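Local coordinates for arginine kinase (Anthopleura japonica, PDB 4RF7), which catalyses the reversible transfer of a phosphoryl group from ATP to L-arginine, giving phosphoarginine and ADP, at residues A[153-158]-A[227-232]. Numbering follows the deposited sequence.
Sequences LEIEKK and VWLNEE. With ARG (arginine), chain G.
A buried amide laid against a helix is the unusual element here: Asn230, just past the end of strand 225-229, brings its carboxamide up to Ile155 on helix 149-163. The residue has left-handed helical backbone angles (phi 61°, psi 37°), a conformation asparagine tolerates better than most residues, and this turns the chain out of the strand. Asn230 OD1 lies 3.5 Å from Ile155 CG2, a van der Waals contact in which the branched side chain supplies the methyl. That methyl stands anti to the backbone N of Ile155, which carries it across to the amide. Asn230 ND2 stays 4.0 Å from Glu156 N, two donors that cannot bond each other, and finds its acceptors elsewhere: the carbonyl of Gly214 and, weakly, that of Arg152, earlier in the same helix.

Leu229, the last strand residue, adds the apolar half. Its CG is anti to the backbone N (chi1 -174°), and the two methyls then divide: CD1 sits 4.2 Å from Ile155 CG2, while CD2 rests 3.7 Å from Glu156 CG, the two side chains crossing at about a right angle. Glu156 suits this border because its methylenes pack on leucine while its extended chain carries the carboxylate away to the hydroxyl of Tyr174. Val159 and Val160 continue the helix surface over Leu229.

On the far side of the turn, Glu232 faces the bound arginine: OE2 receives ARG NH2 at a short 2.5 Å and OE1 receives ARG NH1 at 3.1 Å, a bidentate carboxylate-guanidinium pairing. Between the segments the contact is van der Waals packing, while backbone carbonyls take up the amide NH2; this is consistent with a fixed turn leading from that packed edge to the substrate-binding carboxylate of Glu232.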
ATOM      1  N   LEU A 153      29.182  -6.095  18.926  1.00 30.21           N
ATOM      2  CA  LEU A 153      28.410  -7.168  19.548  1.00 30.08           C
ATOM      3  C   LEU A 153      27.606  -6.651  20.736  1.00 33.72           C
ATOM      4  O   LEU A 153      26.429  -6.979  20.893  1.00 35.45           O
ATOM      5  CB  LEU A 153      29.344  -8.295  20.001  1.00 29.53           C
ATOM      6  CG  LEU A 153      29.906  -9.195  18.900  1.00 31.26           C
ATOM      7  CD1 LEU A 153      30.932 -10.175  19.452  1.00 31.18           C
ATOM      8  CD2 LEU A 153      28.774  -9.942  18.222  1.00 31.87           C
ATOM      9  N   GLU A 154      28.258  -5.842  21.567  1.00 32.24           N
ATOM     10  CA  GLU A 154      27.635  -5.247  22.746  1.00 33.33           C
ATOM     11  C   GLU A 154      26.495  -4.306  22.349  1.00 33.43           C
ATOM     12  O   GLU A 154      25.464  -4.235  23.023  1.00 29.42           O
ATOM     13  CB  GLU A 154      28.695  -4.491  23.553  1.00 39.89           C
ATOM     14  CG  GLU A 154      28.223  -3.961  24.898  1.00 48.25           C
ATOM     15  CD  GLU A 154      29.363  -3.402  25.733  1.00 50.80           C
ATOM     16  OE1 GLU A 154      30.226  -4.193  26.169  1.00 52.39           O
ATOM     17  OE2 GLU A 154      29.398  -2.173  25.948  1.00 48.87           O
ATOM     18  N   ILE A 155      26.694  -3.584  21.248  1.00 31.35           N
ATOM     19  CA  ILE A 155      25.674  -2.697  20.708  1.00 29.54           C
ATOM     20  C   ILE A 155      24.448  -3.501  20.283  1.00 31.32           C
ATOM     21  O   ILE A 155      23.315  -3.116  20.569  1.00 28.82           O
ATOM     22  CB  ILE A 155      26.213  -1.884  19.506  1.00 28.53           C
ATOM     23  CG1 ILE A 155      27.169  -0.787  19.983  1.00 27.70           C
ATOM     24  CG2 ILE A 155      25.072  -1.254  18.721  1.00 26.07           C
ATOM     25  CD1 ILE A 155      27.969  -0.131  18.866  1.00 23.27           C
ATOM     26  N   GLU A 156      24.681  -4.622  19.604  1.00 31.10           N
ATOM     27  CA  GLU A 156      23.595  -5.496  19.181  1.00 33.21           C
ATOM     28  C   GLU A 156      22.819  -6.014  20.391  1.00 36.00           C
ATOM     29  O   GLU A 156      21.592  -5.959  20.421  1.00 37.62           O
ATOM     30  CB  GLU A 156      24.134  -6.673  18.361  1.00 29.68           C
ATOM     31  CG  GLU A 156      23.045  -7.628  17.883  1.00 31.25           C
ATOM     32  CD  GLU A 156      23.592  -8.911  17.279  1.00 31.54           C
ATOM     33  OE1 GLU A 156      22.827  -9.605  16.576  1.00 28.34           O
ATOM     34  OE2 GLU A 156      24.777  -9.231  17.515  1.00 28.93           O
ATOM     35  N   LYS A 157      23.547  -6.507  21.387  1.00 35.88           N
ATOM     36  CA  LYS A 157      22.952  -7.048  22.606  1.00 38.05           C
ATOM     37  C   LYS A 157      22.068  -6.023  23.322  1.00 37.36           C
ATOM     38  O   LYS A 157      20.928  -6.322  23.687  1.00 37.17           O
ATOM     39  CB  LYS A 157      24.061  -7.532  23.544  1.00 42.55           C
ATOM     40  CG  LYS A 157      23.576  -8.171  24.834  1.00 46.66           C
ATOM     41  CD  LYS A 157      24.745  -8.376  25.787  1.00 52.00           C
ATOM     42  CE  LYS A 157      24.318  -9.053  27.079  1.00 58.00           C
ATOM     43  NZ  LYS A 157      25.437  -9.091  28.069  1.00 60.59           N
ATOM     44  N   LYS A 158      22.596  -4.816  23.510  1.00 37.42           N
ATOM     45  CA  LYS A 158      21.872  -3.739  24.187  1.00 37.03           C
ATOM     46  C   LYS A 158      20.627  -3.296  23.418  1.00 34.79           C
ATOM     47  O   LYS A 158      19.549  -3.147  23.996  1.00 33.46           O
ATOM     48  CB  LYS A 158      22.800  -2.540  24.407  1.00 38.58           C
ATOM     49  CG  LYS A 158      23.824  -2.725  25.526  1.00 43.92           C
ATOM     50  CD  LYS A 158      24.773  -1.528  25.611  1.00 48.20           C
ATOM     51  CE  LYS A 158      25.450  -1.435  26.976  1.00 52.37           C
ATOM     52  NZ  LYS A 158      26.224  -2.656  27.319  1.00 56.04           N
ATOM     53  N   VAL A 227      14.039  -1.628  11.950  1.00 26.63           N
ATOM     54  CA  VAL A 227      15.348  -1.205  12.438  1.00 29.16           C
ATOM     55  C   VAL A 227      16.456  -2.018  11.778  1.00 28.23           C
ATOM     56  O   VAL A 227      16.429  -3.252  11.812  1.00 25.89           O
ATOM     57  CB  VAL A 227      15.465  -1.346  13.972  1.00 31.08           C
ATOM     58  CG1 VAL A 227      16.873  -0.990  14.438  1.00 29.66           C
ATOM     59  CG2 VAL A 227      14.442  -0.468  14.673  1.00 32.54           C
ATOM     60  N   TRP A 228      17.417  -1.327  11.167  1.00 25.65           N
ATOM     61  CA  TRP A 228      18.651  -1.964  10.719  1.00 28.11           C
ATOM     62  C   TRP A 228      19.717  -1.741  11.774  1.00 30.85           C
ATOM     63  O   TRP A 228      20.010  -0.600  12.148  1.00 30.92           O
ATOM     64  CB  TRP A 228      19.124  -1.396   9.379  1.00 26.62           C
ATOM     65  CG  TRP A 228      18.337  -1.899   8.206  1.00 29.18           C
ATOM     66  CD1 TRP A 228      17.269  -2.752   8.241  1.00 30.77           C
ATOM     67  CD2 TRP A 228      18.559  -1.586   6.824  1.00 29.76           C
ATOM     68  NE1 TRP A 228      16.812  -2.986   6.964  1.00 34.61           N
ATOM     69  CE2 TRP A 228      17.586  -2.284   6.077  1.00 34.68           C
ATOM     70  CE3 TRP A 228      19.483  -0.786   6.144  1.00 28.13           C
ATOM     71  CZ2 TRP A 228      17.511  -2.200   4.682  1.00 36.47           C
ATOM     72  CZ3 TRP A 228      19.409  -0.706   4.760  1.00 30.78           C
ATOM     73  CH2 TRP A 228      18.431  -1.409   4.046  1.00 34.04           C
ATOM     74  N   LEU A 229      20.298  -2.834  12.254  1.00 29.55           N
ATOM     75  CA  LEU A 229      21.255  -2.761  13.345  1.00 30.08           C
ATOM     76  C   LEU A 229      22.679  -2.906  12.808  1.00 28.19           C
ATOM     77  O   LEU A 229      22.993  -3.878  12.115  1.00 22.91           O
ATOM     78  CB  LEU A 229      20.936  -3.845  14.381  1.00 34.96           C
ATOM     79  CG  LEU A 229      21.700  -3.916  15.703  1.00 38.29           C
ATOM     80  CD1 LEU A 229      21.886  -2.534  16.311  1.00 34.42           C
ATOM     81  CD2 LEU A 229      20.941  -4.816  16.668  1.00 37.87           C
ATOM     82  N   ASN A 230      23.522  -1.920  13.102  1.00 27.00           N
ATOM     83  CA  ASN A 230      24.941  -1.970  12.743  1.00 26.40           C
ATOM     84  C   ASN A 230      25.256  -2.055  11.246  1.00 29.34           C
ATOM     85  O   ASN A 230      26.210  -2.724  10.845  1.00 28.10           O
ATOM     86  CB  ASN A 230      25.644  -3.096  13.512  1.00 26.46           C
ATOM     87  CG  ASN A 230      25.784  -2.787  14.985  1.00 28.22           C
ATOM     88  OD1 ASN A 230      26.043  -1.643  15.365  1.00 24.26           O
ATOM     89  ND2 ASN A 230      25.604  -3.802  15.828  1.00 24.35           N
ATOM     90  N   GLU A 231      24.464  -1.367  10.428  1.00 26.16           N
ATOM     91  CA  GLU A 231      24.762  -1.251   9.004  1.00 29.11           C
ATOM     92  C   GLU A 231      25.761  -0.107   8.789  1.00 30.02           C
ATOM     93  O   GLU A 231      26.951  -0.258   9.085  1.00 27.50           O
ATOM     94  CB  GLU A 231      23.477  -1.043   8.189  1.00 30.78           C
ATOM     95  CG  GLU A 231      23.660  -1.090   6.666  1.00 31.38           C
ATOM     96  CD  GLU A 231      23.250   0.211   5.994  1.00 32.75           C
ATOM     97  OE1 GLU A 231      23.359   0.310   4.752  1.00 32.34           O
ATOM     98  OE2 GLU A 231      22.818   1.136   6.714  1.00 30.02           O
ATOM     99  N   GLU A 232      25.281   1.032   8.293  1.00 25.73           N
ATOM    100  CA  GLU A 232      26.135   2.206   8.089  1.00 27.86           C
ATOM    101  C   GLU A 232      26.313   2.983   9.393  1.00 26.44           C
ATOM    102  O   GLU A 232      27.339   3.631   9.618  1.00 25.68           O
ATOM    103  CB  GLU A 232      25.556   3.119   7.001  1.00 26.09           C
ATOM    104  CG  GLU A 232      26.341   4.412   6.807  1.00 30.66           C
ATOM    105  CD  GLU A 232      25.909   5.190   5.586  1.00 34.62           C
ATOM    106  OE1 GLU A 232      25.449   4.563   4.609  1.00 38.05           O
ATOM    107  OE2 GLU A 232      26.039   6.433   5.601  1.00 35.14           O
TER
HETATM  108  N   ARG G 805      30.013   8.086   0.473  1.00 54.75           N
HETATM  109  CA  ARG G 805      29.089   8.389  -0.617  1.00 57.33           C
HETATM  110  C   ARG G 805      29.506   9.632  -1.397  1.00 57.60           C
HETATM  111  O   ARG G 805      30.400  10.379  -0.992  1.00 59.46           O
HETATM  112  CB  ARG G 805      27.658   8.552  -0.090  1.00 57.70           C
HETATM  113  CG  ARG G 805      27.521   9.515   1.082  1.00 58.02           C
HETATM  114  CD  ARG G 805      26.056   9.760   1.437  1.00 56.05           C
HETATM  115  NE  ARG G 805      25.282   8.522   1.522  1.00 56.91           N
HETATM  116  CZ  ARG G 805      25.197   7.759   2.609  1.00 56.00           C
HETATM  117  NH1 ARG G 805      24.466   6.652   2.593  1.00 54.15           N
HETATM  118  NH2 ARG G 805      25.846   8.099   3.714  1.00 53.91           N
HETATM  119  OXT ARG G 805      28.952   9.910  -2.462  1.00 56.36           O